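PDB 5HAX: nucleoporin NUP170 from Chaetomium thermophilum, which is a scaffold nucleoporin of the nuclear pore complex, probably a structural component of its inner ring that links other nucleoporins. Local coordinates for residues G33-D37 with S368-K372; D37-S43 with Y425-W431; L635-E640 with Q676-E680. All blocks are in the same frame, centred on the assembly; numbering follows the deposited sequence.

Contact 1: residues G33-D37 with S368-K372; sequences GASSD and SQLDK
Leu-370 lies against the methyl of Ala-34, the peptide link between Ser-35 and Ser-36, and the Ser-36 hydroxyl. Its CB leaves a loop that has no regular structure. CG stands anti to the backbone N (chi1 180°), and this torsion brings both methyls to 33-37. CD1 comes down on the peptide link after Ser-35, with Ser-35 C at 3.5 Å from Leu-370 CD1 and the Ser-36 N beside it. CD2 turns to the methyl of Ala-34, where Leu-370 CD2 and Ala-34 CB are 3.8 Å apart. One leucine thus spans the end of strand 33-35 and the turn that follows.

The polar half of the contact is a single bond. Asp-371 N donates to Ser-36 OG over 2.9 Å, and it is nearly straight at 168°. Ser-36 chi1 of 63° sets OG between its own backbone N and carbonyl carbon, facing the loop. The carboxylate of Asp-371 leads away from 33-37 and forms a salt bridge with Arg-352. On the far side of the strand from Leu-370, Ser-35 OG donates to Asp-37 OD2 at 2.7 Å and meets the anti lone pair of that oxygen.

Strand 33-35 is itself paired in parallel with strand 341-348. This is surface packing of an inter-strand loop on an N-terminal edge strand, which adds to a four-stranded antiparallel blade of the beta-propeller.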
ATOM      1  N   GLY A  33      19.593  -3.824 -16.337  1.00 45.91           N
ATOM      2  CA  GLY A  33      20.252  -5.077 -16.023  1.00 46.68           C
ATOM      3  C   GLY A  33      19.254  -6.108 -15.536  1.00 42.65           C
ATOM      4  O   GLY A  33      18.092  -6.081 -15.949  1.00 41.35           O
ATOM      5  N   ALA A  34      19.675  -7.013 -14.654  1.00 44.40           N
ATOM      6  CA  ALA A  34      18.788  -8.062 -14.173  1.00 44.71           C
ATOM      7  C   ALA A  34      19.221  -8.498 -12.781  1.00 45.13           C
ATOM      8  O   ALA A  34      20.326  -8.195 -12.324  1.00 47.30           O
ATOM      9  CB  ALA A  34      18.770  -9.256 -15.131  1.00 39.80           C
ATOM     10  N   SER A  35      18.329  -9.228 -12.112  1.00 43.75           N
ATOM     11  CA  SER A  35      18.583  -9.706 -10.762  1.00 38.64           C
ATOM     12  C   SER A  35      17.828 -11.005 -10.520  1.00 38.06           C
ATOM     13  O   SER A  35      16.759 -11.237 -11.090  1.00 40.76           O
ATOM     14  CB  SER A  35      18.169  -8.667  -9.714  1.00 37.41           C
ATOM     15  OG  SER A  35      18.154  -9.234  -8.415  1.00 40.21           O
ATOM     16  N   SER A  36      18.407 -11.849  -9.660  1.00 35.52           N
ATOM     17  CA  SER A  36      17.753 -13.054  -9.162  1.00 35.93           C
ATOM     18  C   SER A  36      17.959 -13.192  -7.656  1.00 41.11           C
ATOM     19  O   SER A  36      18.051 -14.310  -7.134  1.00 40.26           O
ATOM     20  CB  SER A  36      18.271 -14.305  -9.881  1.00 46.77           C
ATOM     21  OG  SER A  36      19.652 -14.506  -9.638  1.00 41.67           O
ATOM     22  N   ASP A  37      18.029 -12.066  -6.949  1.00 38.03           N
ATOM     23  CA  ASP A  37      18.339 -12.058  -5.523  1.00 46.15           C
ATOM     24  C   ASP A  37      17.089 -12.375  -4.709  1.00 41.54           C
ATOM     25  O   ASP A  37      16.120 -11.610  -4.725  1.00 41.63           O
ATOM     26  CB  ASP A  37      18.906 -10.699  -5.120  1.00 47.98           C
ATOM     27  CG  ASP A  37      20.251 -10.413  -5.760  1.00 59.67           C
ATOM     28  OD1 ASP A  37      21.279 -10.815  -5.177  1.00 59.35           O
ATOM     29  OD2 ASP A  37      20.279  -9.786  -6.841  1.00 49.71           O
ATOM     30  N   SER A 368      26.231 -17.266  -6.648  1.00 92.24           N
ATOM     31  CA  SER A 368      26.169 -15.808  -6.667  1.00 99.01           C
ATOM     32  C   SER A 368      25.962 -15.274  -8.083  1.00 94.70           C
ATOM     33  O   SER A 368      25.843 -14.066  -8.285  1.00 89.87           O
ATOM     34  CB  SER A 368      27.443 -15.215  -6.065  1.00100.17           C
ATOM     35  OG  SER A 368      28.595 -15.666  -6.758  1.00104.01           O
ATOM     36  N   GLN A 369      25.926 -16.177  -9.060  1.00 88.79           N
ATOM     37  CA  GLN A 369      25.673 -15.786 -10.436  1.00 81.19           C
ATOM     38  C   GLN A 369      24.198 -15.444 -10.632  1.00 64.68           C
ATOM     39  O   GLN A 369      23.331 -15.828  -9.842  1.00 64.06           O
ATOM     40  CB  GLN A 369      26.073 -16.907 -11.395  1.00 87.56           C
ATOM     41  CG  GLN A 369      27.559 -17.227 -11.397  1.00107.69           C
ATOM     42  CD  GLN A 369      28.405 -16.061 -11.871  1.00119.65           C
ATOM     43  OE1 GLN A 369      27.986 -15.283 -12.728  1.00128.18           O
ATOM     44  NE2 GLN A 369      29.602 -15.931 -11.310  1.00115.61           N
ATOM     45  N   LEU A 370      23.920 -14.704 -11.701  1.00 50.61           N
ATOM     46  CA  LEU A 370      22.540 -14.431 -12.080  1.00 53.69           C
ATOM     47  C   LEU A 370      21.846 -15.729 -12.469  1.00 51.94           C
ATOM     48  O   LEU A 370      22.291 -16.427 -13.385  1.00 42.28           O
ATOM     49  CB  LEU A 370      22.496 -13.437 -13.241  1.00 46.20           C
ATOM     50  CG  LEU A 370      21.095 -13.065 -13.738  1.00 46.00           C
ATOM     51  CD1 LEU A 370      20.325 -12.304 -12.665  1.00 44.52           C
ATOM     52  CD2 LEU A 370      21.174 -12.257 -15.025  1.00 44.74           C
ATOM     53  N   ASP A 371      20.763 -16.057 -11.764  1.00 42.92           N
ATOM     54  CA  ASP A 371      19.951 -17.232 -12.081  1.00 44.06           C
ATOM     55  C   ASP A 371      18.854 -16.795 -13.043  1.00 41.25           C
ATOM     56  O   ASP A 371      17.877 -16.157 -12.644  1.00 41.99           O
ATOM     57  CB  ASP A 371      19.369 -17.850 -10.816  1.00 45.07           C
ATOM     58  CG  ASP A 371      18.707 -19.190 -11.074  1.00 47.99           C
ATOM     59  OD1 ASP A 371      18.533 -19.565 -12.253  1.00 41.90           O
ATOM     60  OD2 ASP A 371      18.356 -19.866 -10.088  1.00 45.23           O
ATOM     61  N   LYS A 372      19.011 -17.161 -14.317  1.00 41.20           N
ATOM     62  CA  LYS A 372      18.095 -16.760 -15.380  1.00 43.39           C
ATOM     63  C   LYS A 372      17.399 -17.955 -16.026  1.00 40.11           C
ATOM     64  O   LYS A 372      16.900 -17.840 -17.152  1.00 37.96           O
ATOM     65  CB  LYS A 372      18.854 -15.961 -16.440  1.00 43.15           C
ATOM     66  CG  LYS A 372      19.977 -16.753 -17.105  1.00 53.84           C
ATOM     67  CD  LYS A 372      20.802 -15.893 -18.048  1.00 63.12           C
ATOM     68  CE  LYS A 372      21.815 -16.730 -18.814  1.00 60.12           C
ATOM     69  NZ  LYS A 372      22.555 -15.927 -19.825  1.00 67.93           N
TER

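Contact 2: residues D37-S43 with Y425-W431; sequences DYEMQSS and YFEQGTW
The Gln-428 amide bonds Glu-39 through its nitrogen and Gln-41 through its oxygen. The Glu-39 and Gln-428 side chains run side by side, with carboxylate and amide planes 72° apart. Gln-428 NE2 meets Glu-39 OE1 at 2.9 Å from above the carboxylate plane. The Gln-41 amide is turned only 21° from that of Gln-428. Its NE2 donates to Gln-428 OE1 at 3.0 Å, in the carbonyl plane and on a lone pair. Asp-410 also accepts from Gln-428 NE2. That nitrogen thus has two acceptors, and the amide oxygen is held by Gln-41.

Met-40 bends back over Gly-429 on the opposite face. Its chi2 of -63° and the next torsion fold the thioether inward, and its CE lies 3.6 Å from Trp-431 CD1. Gly-429 has no CB, and the Met-40 sulfur packs close over its backbone. Tyr-38 lies alongside Glu-427, with Tyr-38 CE1 3.1 Å from Glu-427 OE2. That oxygen is paired with Lys-348 and Arg-318, and Lys-348 also makes a cation-pi contact with the tyrosine ring.

Beneath these groups the strands pair in parallel. Glu-39 N to Glu-427 O spans 3.0 Å, and Gln-41 N to Gly-429 O spans 2.8 Å. The face of Glu-39, Gln-41 and Gln-428 carries an amide and carboxylate network. The face of Met-40 and Trp-431 combines apolar packing with the charged cluster round Glu-427. The two cations probably favour an ionised Glu-427.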
ATOM      1  N   ASP A  37      18.029 -12.066  -6.949  1.00 38.03           N
ATOM      2  CA  ASP A  37      18.339 -12.058  -5.523  1.00 46.15           C
ATOM      3  C   ASP A  37      17.089 -12.375  -4.709  1.00 41.54           C
ATOM      4  O   ASP A  37      16.120 -11.610  -4.725  1.00 41.63           O
ATOM      5  CB  ASP A  37      18.906 -10.699  -5.120  1.00 47.98           C
ATOM      6  CG  ASP A  37      20.251 -10.413  -5.760  1.00 59.67           C
ATOM      7  OD1 ASP A  37      21.279 -10.815  -5.177  1.00 59.35           O
ATOM      8  OD2 ASP A  37      20.279  -9.786  -6.841  1.00 49.71           O
ATOM      9  N   TYR A  38      17.121 -13.494  -3.988  1.00 37.89           N
ATOM     10  CA  TYR A  38      16.042 -13.885  -3.095  1.00 40.03           C
ATOM     11  C   TYR A  38      16.625 -14.505  -1.837  1.00 48.24           C
ATOM     12  O   TYR A  38      17.653 -15.185  -1.881  1.00 43.22           O
ATOM     13  CB  TYR A  38      15.089 -14.915  -3.726  1.00 43.22           C
ATOM     14  CG  TYR A  38      14.318 -14.451  -4.941  1.00 41.84           C
ATOM     15  CD1 TYR A  38      13.070 -13.854  -4.811  1.00 36.65           C
ATOM     16  CD2 TYR A  38      14.821 -14.641  -6.222  1.00 40.25           C
ATOM     17  CE1 TYR A  38      12.357 -13.441  -5.920  1.00 40.42           C
ATOM     18  CE2 TYR A  38      14.114 -14.228  -7.336  1.00 36.99           C
ATOM     19  CZ  TYR A  38      12.883 -13.634  -7.177  1.00 39.24           C
ATOM     20  OH  TYR A  38      12.177 -13.227  -8.285  1.00 37.07           O
ATOM     21  N   GLU A  39      15.956 -14.260  -0.714  1.00 39.92           N
ATOM     22  CA  GLU A  39      16.076 -15.103   0.472  1.00 45.21           C
ATOM     23  C   GLU A  39      14.696 -15.696   0.724  1.00 48.75           C
ATOM     24  O   GLU A  39      13.754 -14.970   1.060  1.00 47.02           O
ATOM     25  CB  GLU A  39      16.579 -14.329   1.688  1.00 53.23           C
ATOM     26  CG  GLU A  39      16.987 -15.244   2.838  1.00 63.62           C
ATOM     27  CD  GLU A  39      17.400 -14.491   4.089  1.00 73.89           C
ATOM     28  OE1 GLU A  39      17.650 -13.270   4.001  1.00 62.77           O
ATOM     29  OE2 GLU A  39      17.471 -15.125   5.162  1.00 77.07           O
ATOM     30  N   MET A  40      14.573 -17.008   0.540  1.00 44.84           N
ATOM     31  CA  MET A  40      13.300 -17.695   0.694  1.00 45.67           C
ATOM     32  C   MET A  40      13.096 -18.112   2.143  1.00 49.26           C
ATOM     33  O   MET A  40      14.041 -18.513   2.827  1.00 48.19           O
ATOM     34  CB  MET A  40      13.244 -18.924  -0.213  1.00 45.21           C
ATOM     35  CG  MET A  40      13.246 -18.596  -1.699  1.00 50.56           C
ATOM     36  SD  MET A  40      11.798 -17.653  -2.220  1.00 50.82           S
ATOM     37  CE  MET A  40      10.480 -18.808  -1.851  1.00 49.37           C
ATOM     38  N   GLN A  41      11.850 -18.015   2.602  1.00 42.57           N
ATOM     39  CA  GLN A  41      11.471 -18.384   3.957  1.00 42.08           C
ATOM     40  C   GLN A  41      10.324 -19.380   3.904  1.00 46.44           C
ATOM     41  O   GLN A  41       9.412 -19.248   3.083  1.00 47.99           O
ATOM     42  CB  GLN A  41      11.039 -17.156   4.775  1.00 46.02           C
ATOM     43  CG  GLN A  41      12.047 -16.016   4.788  1.00 43.46           C
ATOM     44  CD  GLN A  41      13.302 -16.346   5.570  1.00 46.52           C
ATOM     45  OE1 GLN A  41      13.418 -17.419   6.165  1.00 46.06           O
ATOM     46  NE2 GLN A  41      14.252 -15.419   5.576  1.00 46.17           N
ATOM     47  N   SER A  42      10.380 -20.381   4.776  1.00 48.55           N
ATOM     48  CA  SER A  42       9.259 -21.296   4.921  1.00 50.95           C
ATOM     49  C   SER A  42       8.042 -20.535   5.433  1.00 50.19           C
ATOM     50  O   SER A  42       8.157 -19.591   6.220  1.00 52.95           O
ATOM     51  CB  SER A  42       9.622 -22.434   5.875  1.00 58.28           C
ATOM     52  OG  SER A  42       8.653 -23.466   5.831  1.00 74.83           O
ATOM     53  N   SER A  43       6.859 -20.941   4.963  1.00 48.30           N
ATOM     54  CA  SER A  43       5.645 -20.208   5.310  1.00 53.49           C
ATOM     55  C   SER A  43       5.337 -20.288   6.799  1.00 56.03           C
ATOM     56  O   SER A  43       4.691 -19.386   7.345  1.00 57.65           O
ATOM     57  CB  SER A  43       4.460 -20.733   4.504  1.00 59.48           C
ATOM     58  OG  SER A  43       4.255 -22.117   4.728  1.00 61.67           O
ATOM     59  N   TYR A 425      17.925  -5.452  -6.272  1.00 44.70           N
ATOM     60  CA  TYR A 425      16.532  -5.722  -5.908  1.00 39.06           C
ATOM     61  C   TYR A 425      16.469  -6.973  -5.027  1.00 41.59           C
ATOM     62  O   TYR A 425      15.977  -8.035  -5.416  1.00 39.01           O
ATOM     63  CB  TYR A 425      15.686  -5.873  -7.167  1.00 45.74           C
ATOM     64  CG  TYR A 425      14.189  -5.998  -6.945  1.00 42.89           C
ATOM     65  CD1 TYR A 425      13.628  -5.881  -5.678  1.00 49.53           C
ATOM     66  CD2 TYR A 425      13.334  -6.241  -8.015  1.00 42.01           C
ATOM     67  CE1 TYR A 425      12.263  -6.000  -5.488  1.00 44.38           C
ATOM     68  CE2 TYR A 425      11.971  -6.361  -7.832  1.00 40.26           C
ATOM     69  CZ  TYR A 425      11.440  -6.241  -6.568  1.00 43.68           C
ATOM     70  OH  TYR A 425      10.082  -6.362  -6.387  1.00 44.40           O
ATOM     71  N   PHE A 426      16.979  -6.828  -3.807  1.00 42.20           N
ATOM     72  CA  PHE A 426      16.881  -7.899  -2.825  1.00 48.83           C
ATOM     73  C   PHE A 426      15.422  -8.124  -2.438  1.00 42.29           C
ATOM     74  O   PHE A 426      14.640  -7.176  -2.335  1.00 39.07           O
ATOM     75  CB  PHE A 426      17.705  -7.564  -1.581  1.00 50.18           C
ATOM     76  CG  PHE A 426      19.154  -7.278  -1.867  1.00 52.90           C
ATOM     77  CD1 PHE A 426      20.021  -8.298  -2.221  1.00 53.63           C
ATOM     78  CD2 PHE A 426      19.653  -5.988  -1.767  1.00 52.58           C
ATOM     79  CE1 PHE A 426      21.354  -8.036  -2.480  1.00 50.87           C
ATOM     80  CE2 PHE A 426      20.985  -5.721  -2.024  1.00 51.51           C
ATOM     81  CZ  PHE A 426      21.834  -6.746  -2.381  1.00 58.56           C
ATOM     82  N   GLU A 427      15.057  -9.388  -2.222  1.00 39.27           N
ATOM     83  CA  GLU A 427      13.684  -9.746  -1.889  1.00 42.37           C
ATOM     84  C   GLU A 427      13.650 -10.829  -0.820  1.00 42.45           C
ATOM     85  O   GLU A 427      14.554 -11.664  -0.724  1.00 40.52           O
ATOM     86  CB  GLU A 427      12.907 -10.244  -3.121  1.00 37.26           C
ATOM     87  CG  GLU A 427      12.418  -9.147  -4.056  1.00 35.54           C
ATOM     88  CD  GLU A 427      11.488  -9.673  -5.134  1.00 42.51           C
ATOM     89  OE1 GLU A 427      10.266  -9.432  -5.040  1.00 40.13           O
ATOM     90  OE2 GLU A 427      11.976 -10.329  -6.078  1.00 40.10           O
ATOM     91  N   GLN A 428      12.589 -10.793  -0.017  1.00 41.63           N
ATOM     92  CA  GLN A 428      12.201 -11.882   0.871  1.00 42.12           C
ATOM     93  C   GLN A 428      10.969 -12.554   0.278  1.00 38.24           C
ATOM     94  O   GLN A 428      10.002 -11.872  -0.071  1.00 37.58           O
ATOM     95  CB  GLN A 428      11.893 -11.363   2.279  1.00 40.51           C
ATOM     96  CG  GLN A 428      13.088 -10.776   3.024  1.00 37.20           C
ATOM     97  CD  GLN A 428      14.010 -11.835   3.593  1.00 49.49           C
ATOM     98  OE1 GLN A 428      13.559 -12.875   4.074  1.00 42.86           O
ATOM     99  NE2 GLN A 428      15.308 -11.574   3.544  1.00 43.62           N
ATOM    100  N   GLY A 429      11.001 -13.885   0.169  1.00 39.77           N
ATOM    101  CA  GLY A 429       9.943 -14.616  -0.495  1.00 39.71           C
ATOM    102  C   GLY A 429       9.460 -15.797   0.324  1.00 40.31           C
ATOM    103  O   GLY A 429      10.123 -16.256   1.254  1.00 42.85           O
ATOM    104  N   THR A 430       8.277 -16.285  -0.045  1.00 40.85           N
ATOM    105  CA  THR A 430       7.689 -17.450   0.607  1.00 46.17           C
ATOM    106  C   THR A 430       6.616 -18.044  -0.295  1.00 39.43           C
ATOM    107  O   THR A 430       6.077 -17.372  -1.179  1.00 43.22           O
ATOM    108  CB  THR A 430       7.095 -17.093   1.976  1.00 43.26           C
ATOM    109  OG1 THR A 430       6.676 -18.288   2.647  1.00 46.68           O
ATOM    110  CG2 THR A 430       5.906 -16.149   1.827  1.00 44.84           C
ATOM    111  N   TRP A 431       6.307 -19.316  -0.044  1.00 37.60           N
ATOM    112  CA  TRP A 431       5.272 -20.056  -0.760  1.00 43.36           C
ATOM    113  C   TRP A 431       4.100 -20.318   0.177  1.00 44.65           C
ATOM    114  O   TRP A 431       4.273 -20.953   1.223  1.00 46.97           O
ATOM    115  CB  TRP A 431       5.807 -21.387  -1.286  1.00 45.28           C
ATOM    116  CG  TRP A 431       6.649 -21.289  -2.508  1.00 47.50           C
ATOM    117  CD1 TRP A 431       8.010 -21.279  -2.566  1.00 50.17           C
ATOM    118  CD2 TRP A 431       6.187 -21.210  -3.861  1.00 42.71           C
ATOM    119  NE1 TRP A 431       8.427 -21.194  -3.872  1.00 52.11           N
ATOM    120  CE2 TRP A 431       7.326 -21.150  -4.687  1.00 45.83           C
ATOM    121  CE3 TRP A 431       4.920 -21.181  -4.454  1.00 41.90           C
ATOM    122  CZ2 TRP A 431       7.239 -21.063  -6.074  1.00 42.22           C
ATOM    123  CZ3 TRP A 431       4.835 -21.093  -5.834  1.00 42.86           C
ATOM    124  CH2 TRP A 431       5.987 -21.035  -6.628  1.00 42.68           C
TER
HETATM  125  O   HOH W   1       8.446 -21.293   1.452  1.00 57.95           O
HETATM  126  O   HOH W   2       6.506 -22.547   2.594  1.00 55.93           O

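Contact 3: residues L635-E640 with Q676-E680; sequences LRNFLE and QKLME
Met-679 packs among Leu-635, Arg-636 and Leu-639. Met-679 SD sits 3.8 Å from Leu-635 CD2, and the two side chains cross at about a right angle. Past the sulfur, Met-679 CE meets Leu-639 CD1 at 3.8 Å. The same leucine methyl also touches Gln-676 CG.

Arg-636 slides past Met-679 in the opposite direction, with Arg-636 CD 3.5 Å from Met-679 CB. Its chain then bends at chi3 (49°), which lays the guanidinium by Glu-680. Glu-680 CB lies over one face of that group, 3.5 Å from Arg-636 NH2. Glu-680 OE1 is well out of the guanidinium plane, so only charge attraction is likely there. An alanine in place of Arg-636 would probably uncover Met-679 CB and leave Glu-680 without this nearby positive charge.

Around these groups, Lys-677 NZ forms a salt bridge with Glu-680 OE2 at 3.1 Å. Leu-591 of helix 586-599 packs on both Leu-635 and Met-679, and Leu-530 of helix 522-533 touches Leu-635. The helix segments run roughly antiparallel, at 139° with axes 10.9 Å apart. Both helices lie in the non-repetitive nucleoporin C-terminal family region, and antiparallel neighbours packed this way are consistent with an alpha-helical solenoid.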
ATOM      1  N   LEU A 635       6.672   4.647  25.768  1.00 46.82           N
ATOM      2  CA  LEU A 635       8.126   4.689  25.649  1.00 50.91           C
ATOM      3  C   LEU A 635       8.752   5.330  26.883  1.00 49.37           C
ATOM      4  O   LEU A 635       9.729   4.817  27.440  1.00 53.93           O
ATOM      5  CB  LEU A 635       8.528   5.445  24.381  1.00 42.61           C
ATOM      6  CG  LEU A 635      10.021   5.732  24.189  1.00 52.54           C
ATOM      7  CD1 LEU A 635      10.837   4.444  24.195  1.00 41.27           C
ATOM      8  CD2 LEU A 635      10.244   6.504  22.898  1.00 54.61           C
ATOM      9  N   ARG A 636       8.192   6.456  27.330  1.00 52.54           N
ATOM     10  CA  ARG A 636       8.683   7.106  28.540  1.00 55.95           C
ATOM     11  C   ARG A 636       8.546   6.190  29.749  1.00 47.87           C
ATOM     12  O   ARG A 636       9.481   6.046  30.547  1.00 56.32           O
ATOM     13  CB  ARG A 636       7.928   8.414  28.770  1.00 53.93           C
ATOM     14  CG  ARG A 636       8.557   9.611  28.086  1.00 63.36           C
ATOM     15  CD  ARG A 636       7.578  10.768  27.949  1.00 72.04           C
ATOM     16  NE  ARG A 636       6.887  11.077  29.198  1.00 76.42           N
ATOM     17  CZ  ARG A 636       7.459  11.645  30.254  1.00 77.25           C
ATOM     18  NH1 ARG A 636       6.742  11.893  31.341  1.00 81.81           N
ATOM     19  NH2 ARG A 636       8.747  11.958  30.231  1.00 85.99           N
ATOM     20  N   ASN A 637       7.380   5.560  29.902  1.00 54.09           N
ATOM     21  CA  ASN A 637       7.170   4.629  31.004  1.00 53.94           C
ATOM     22  C   ASN A 637       8.199   3.507  30.981  1.00 63.43           C
ATOM     23  O   ASN A 637       8.658   3.051  32.035  1.00 58.27           O
ATOM     24  CB  ASN A 637       5.753   4.060  30.936  1.00 59.85           C
ATOM     25  CG  ASN A 637       5.474   3.052  32.032  1.00 85.28           C
ATOM     26  OD1 ASN A 637       5.941   3.197  33.162  1.00 85.50           O
ATOM     27  ND2 ASN A 637       4.713   2.016  31.698  1.00 91.19           N
ATOM     28  N   PHE A 638       8.577   3.049  29.786  1.00 57.50           N
ATOM     29  CA  PHE A 638       9.560   1.976  29.680  1.00 55.87           C
ATOM     30  C   PHE A 638      10.931   2.432  30.161  1.00 56.15           C
ATOM     31  O   PHE A 638      11.647   1.671  30.823  1.00 58.07           O
ATOM     32  CB  PHE A 638       9.638   1.477  28.237  1.00 55.72           C
ATOM     33  CG  PHE A 638      10.801   0.563  27.977  1.00 46.64           C
ATOM     34  CD1 PHE A 638      10.737  -0.777  28.321  1.00 43.40           C
ATOM     35  CD2 PHE A 638      11.960   1.044  27.390  1.00 43.37           C
ATOM     36  CE1 PHE A 638      11.806  -1.620  28.086  1.00 56.52           C
ATOM     37  CE2 PHE A 638      13.031   0.207  27.151  1.00 49.49           C
ATOM     38  CZ  PHE A 638      12.953  -1.128  27.499  1.00 56.23           C
ATOM     39  N   LEU A 639      11.314   3.669  29.838  1.00 51.84           N
ATOM     40  CA  LEU A 639      12.614   4.174  30.269  1.00 57.54           C
ATOM     41  C   LEU A 639      12.655   4.386  31.778  1.00 62.88           C
ATOM     42  O   LEU A 639      13.692   4.161  32.412  1.00 66.31           O
ATOM     43  CB  LEU A 639      12.940   5.475  29.533  1.00 56.32           C
ATOM     44  CG  LEU A 639      13.022   5.388  28.005  1.00 58.01           C
ATOM     45  CD1 LEU A 639      13.331   6.753  27.411  1.00 53.32           C
ATOM     46  CD2 LEU A 639      14.061   4.366  27.561  1.00 56.70           C
ATOM     47  N   GLU A 640      11.540   4.815  32.372  1.00 62.65           N
ATOM     48  CA  GLU A 640      11.513   5.047  33.813  1.00 71.94           C
ATOM     49  C   GLU A 640      11.614   3.736  34.582  1.00 70.11           C
ATOM     50  O   GLU A 640      12.373   3.629  35.552  1.00 78.58           O
ATOM     51  CB  GLU A 640      10.240   5.798  34.209  1.00 77.20           C
ATOM     52  CG  GLU A 640      10.201   7.252  33.771  1.00 88.59           C
ATOM     53  CD  GLU A 640      11.444   8.019  34.179  1.00100.78           C
ATOM     54  OE1 GLU A 640      11.846   7.917  35.358  1.00101.04           O
ATOM     55  OE2 GLU A 640      12.022   8.713  33.317  1.00101.18           O
ATOM     56  N   GLN A 676      14.731  12.419  26.315  1.00 58.28           N
ATOM     57  CA  GLN A 676      13.648  12.257  27.278  1.00 54.46           C
ATOM     58  C   GLN A 676      12.947  13.579  27.561  1.00 51.73           C
ATOM     59  O   GLN A 676      11.731  13.598  27.785  1.00 51.42           O
ATOM     60  CB  GLN A 676      14.189  11.645  28.569  1.00 52.27           C
ATOM     61  CG  GLN A 676      14.611  10.192  28.418  1.00 63.47           C
ATOM     62  CD  GLN A 676      15.145   9.596  29.705  1.00 77.51           C
ATOM     63  OE1 GLN A 676      14.415   8.936  30.446  1.00 75.03           O
ATOM     64  NE2 GLN A 676      16.426   9.819  29.974  1.00 66.66           N
ATOM     65  N   LYS A 677      13.686  14.691  27.552  1.00 54.01           N
ATOM     66  CA  LYS A 677      13.052  15.995  27.703  1.00 54.03           C
ATOM     67  C   LYS A 677      12.199  16.343  26.491  1.00 57.40           C
ATOM     68  O   LYS A 677      11.178  17.028  26.627  1.00 50.70           O
ATOM     69  CB  LYS A 677      14.111  17.073  27.935  1.00 55.68           C
ATOM     70  CG  LYS A 677      14.562  17.195  29.382  1.00 63.01           C
ATOM     71  CD  LYS A 677      13.472  17.813  30.247  1.00 69.66           C
ATOM     72  CE  LYS A 677      13.865  17.841  31.713  1.00 80.73           C
ATOM     73  NZ  LYS A 677      12.762  18.364  32.564  1.00 92.54           N
ATOM     74  N   LEU A 678      12.600  15.889  25.302  1.00 54.56           N
ATOM     75  CA  LEU A 678      11.772  16.106  24.122  1.00 48.83           C
ATOM     76  C   LEU A 678      10.499  15.273  24.191  1.00 45.09           C
ATOM     77  O   LEU A 678       9.431  15.726  23.767  1.00 49.75           O
ATOM     78  CB  LEU A 678      12.569  15.776  22.860  1.00 54.71           C
ATOM     79  CG  LEU A 678      11.844  15.963  21.524  1.00 55.43           C
ATOM     80  CD1 LEU A 678      11.378  17.401  21.351  1.00 48.52           C
ATOM     81  CD2 LEU A 678      12.749  15.549  20.374  1.00 50.55           C
ATOM     82  N   MET A 679      10.591  14.058  24.739  1.00 46.83           N
ATOM     83  CA  MET A 679       9.415  13.199  24.850  1.00 53.41           C
ATOM     84  C   MET A 679       8.346  13.841  25.725  1.00 53.74           C
ATOM     85  O   MET A 679       7.174  13.913  25.339  1.00 48.79           O
ATOM     86  CB  MET A 679       9.815  11.835  25.410  1.00 45.30           C
ATOM     87  CG  MET A 679      10.637  10.986  24.459  1.00 51.63           C
ATOM     88  SD  MET A 679      11.128   9.424  25.207  1.00 54.26           S
ATOM     89  CE  MET A 679      12.836   9.321  24.681  1.00 55.75           C
ATOM     90  N   GLU A 680       8.728  14.308  26.917  1.00 54.16           N
ATOM     91  CA  GLU A 680       7.753  14.953  27.789  1.00 57.79           C
ATOM     92  C   GLU A 680       7.222  16.232  27.155  1.00 49.63           C
ATOM     93  O   GLU A 680       6.037  16.555  27.287  1.00 53.06           O
ATOM     94  CB  GLU A 680       8.366  15.237  29.163  1.00 56.78           C
ATOM     95  CG  GLU A 680       9.488  16.262  29.169  1.00 66.72           C
ATOM     96  CD  GLU A 680       9.964  16.594  30.572  1.00 77.54           C
ATOM     97  OE1 GLU A 680      10.080  15.665  31.401  1.00 69.62           O
ATOM     98  OE2 GLU A 680      10.213  17.785  30.850  1.00 77.36           O
TER

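How the contacts relate
Contacts 1 and 2 belong to the beta-propeller and share Asp-37. Strands 33-35 and 39-41 follow each other in the chain, and each adds in parallel to the edge of a different sheet, beside 341-348 and 427-433. Contact 1 is a surface contact, with one hydrogen bond and a loop leucine packed on the strand end. Contact 2 is partly buried and has strand pairing, a polar side-chain network and bridging waters. Contact 3 lies apart in the helical region, its centre about 46 and 37 Å from those of contacts 1 and 2. Also partly buried, it has no hydrogen bond between its segments and relies on apolar packing, with an arginine near a glutamate at its edge.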